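Local coordinates for proline iminopeptidase-related protein (Thermus thermophilus, PDB 2YYS) that is of unknown function but belongs to the peptidase S33 family of alpha/beta hydrolases and may have peptidase activity, at residues Thr77-Val82 against Leu113-Gln118. Residues are numbered along the deposited sequence; the frame is centred on the assembly and turned at random.
Sequences TVDALV and LRRFPQ
Arg115 NH1 reaches Asp79 chiefly through a water molecule, which accepts from it at 2.9 Å (NH1 to water O) and passes the link on by donating to Asp79, with the water O 2.7 Å from OD1. The direct salt bridge is long, 3.9 Å from Asp79 OD1 to Arg115 NH1: a single contact with the carboxylate and guanidinium planes 74° apart, not a coplanar two-pronged pair. The water lies in the guanidinium plane, at its edge. The strongest polar partner of this guanidinium is Glu83, the next residue of helix 78-91 after Val82, whose OE1 forms a salt bridge with Arg115 NH2. Two acidic residues one helical turn apart thus address different nitrogens of one guanidinium, Asp79 mostly through water.

The contact illustrates how two helices of an alpha/beta hydrolase meet beside the central mixed sheet: the N-terminal turn of helix 78-91, opened by Thr77 as N-cap through OG1 and Ala80 N, faces the C-terminal end of helix 105-115. Val82 packs against the same NH1. Its CG1, placed anti to the backbone N (chi1 166°), reaches Arg115 NH1 at 3.7 Å and also meets the edge of the Phe116 ring, near the ring plane, with CE2 3.9 Å away. Phe116, the first residue to leave helical geometry, sends that same CE2 over one face of the guanidinium, offset toward its rim. Val82 also touches Glu111 and Val112, about one turn before Arg115 on helix 105-115.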
# COMPACT_ATOMS: atom_id res chain seq x y z
N THR A 77 -12.45 6.36 6.25
CA THR A 77 -13.05 5.16 5.67
C THR A 77 -12.32 4.82 4.39
O THR A 77 -11.66 5.66 3.79
CB THR A 77 -14.54 5.36 5.34
OG1 THR A 77 -14.68 6.40 4.37
CG2 THR A 77 -15.37 5.83 6.58
N VAL A 78 -12.46 3.57 3.97
CA VAL A 78 -11.96 3.12 2.67
C VAL A 78 -12.56 3.96 1.54
O VAL A 78 -11.84 4.40 0.65
CB VAL A 78 -12.24 1.62 2.45
CG1 VAL A 78 -11.94 1.19 1.02
CG2 VAL A 78 -11.40 0.81 3.39
N ASP A 79 -13.87 4.18 1.59
CA ASP A 79 -14.57 4.98 0.58
C ASP A 79 -13.94 6.36 0.42
O ASP A 79 -13.75 6.83 -0.69
CB ASP A 79 -16.06 5.14 0.92
CG ASP A 79 -16.87 3.84 0.72
OD1 ASP A 79 -16.36 2.85 0.15
OD2 ASP A 79 -18.05 3.73 1.12
N ALA A 80 -13.65 7.02 1.53
CA ALA A 80 -13.05 8.36 1.49
C ALA A 80 -11.67 8.33 0.85
O ALA A 80 -11.33 9.21 0.07
CB ALA A 80 -12.98 8.94 2.89
N LEU A 81 -10.87 7.31 1.17
CA LEU A 81 -9.54 7.16 0.57
C LEU A 81 -9.62 6.92 -0.93
O LEU A 81 -8.80 7.41 -1.70
CB LEU A 81 -8.76 6.02 1.24
CG LEU A 81 -8.44 6.15 2.74
CD1 LEU A 81 -7.47 5.07 3.21
CD2 LEU A 81 -7.88 7.51 3.09
N VAL A 82 -10.62 6.16 -1.35
CA VAL A 82 -10.84 5.87 -2.74
C VAL A 82 -11.24 7.13 -3.49
O VAL A 82 -10.67 7.47 -4.52
CB VAL A 82 -11.92 4.78 -2.88
CG1 VAL A 82 -12.45 4.67 -4.30
CG2 VAL A 82 -11.36 3.44 -2.41
N LEU A 113 -10.12 0.65 -8.66
CA LEU A 113 -10.36 -0.10 -9.90
C LEU A 113 -11.82 -0.51 -10.07
O LEU A 113 -12.39 -0.37 -11.14
CB LEU A 113 -9.48 -1.34 -9.95
CG LEU A 113 -8.01 -1.13 -10.27
CD1 LEU A 113 -7.23 -2.38 -9.87
CD2 LEU A 113 -7.80 -0.82 -11.72
N ARG A 114 -12.43 -1.00 -9.00
CA ARG A 114 -13.79 -1.52 -9.10
C ARG A 114 -14.77 -0.41 -9.45
O ARG A 114 -15.65 -0.60 -10.29
CB ARG A 114 -14.19 -2.18 -7.78
CG ARG A 114 -15.51 -2.94 -7.85
CD ARG A 114 -15.94 -3.54 -6.53
NE ARG A 114 -16.17 -2.53 -5.49
CZ ARG A 114 -17.25 -1.74 -5.39
NH1 ARG A 114 -18.25 -1.82 -6.26
NH2 ARG A 114 -17.34 -0.88 -4.40
N ARG A 115 -14.60 0.75 -8.84
CA ARG A 115 -15.54 1.85 -8.99
C ARG A 115 -15.23 2.76 -10.17
O ARG A 115 -16.10 3.48 -10.62
CB ARG A 115 -15.61 2.68 -7.70
CG ARG A 115 -16.11 1.88 -6.52
CD ARG A 115 -16.08 2.60 -5.21
NE ARG A 115 -16.77 3.87 -5.30
CZ ARG A 115 -16.72 4.82 -4.38
NH1 ARG A 115 -16.01 4.67 -3.27
NH2 ARG A 115 -17.40 5.94 -4.58
N PHE A 116 -14.00 2.75 -10.67
CA PHE A 116 -13.56 3.82 -11.57
C PHE A 116 -12.83 3.27 -12.81
O PHE A 116 -11.70 2.81 -12.72
CB PHE A 116 -12.74 4.86 -10.81
CG PHE A 116 -13.56 5.63 -9.81
CD1 PHE A 116 -14.54 6.52 -10.24
CD2 PHE A 116 -13.39 5.44 -8.44
CE1 PHE A 116 -15.33 7.23 -9.32
CE2 PHE A 116 -14.17 6.14 -7.51
CZ PHE A 116 -15.15 7.03 -7.95
N PRO A 117 -13.49 3.33 -13.97
CA PRO A 117 -12.89 2.84 -15.21
C PRO A 117 -11.71 3.70 -15.68
O PRO A 117 -10.92 3.26 -16.52
CB PRO A 117 -14.07 2.84 -16.21
CG PRO A 117 -15.02 3.84 -15.69
CD PRO A 117 -14.86 3.83 -14.18
N GLN A 118 -11.57 4.89 -15.11
CA GLN A 118 -10.40 5.75 -15.31
C GLN A 118 -9.10 5.09 -14.84
O GLN A 118 -8.03 5.39 -15.36
CB GLN A 118 -10.54 7.07 -14.53
CG GLN A 118 -11.68 7.96 -14.99
CD GLN A 118 -12.93 7.78 -14.15
OE1 GLN A 118 -13.27 6.66 -13.76
NE2 GLN A 118 -13.62 8.88 -13.87
O HOH W 1 -14.79 2.35 -1.96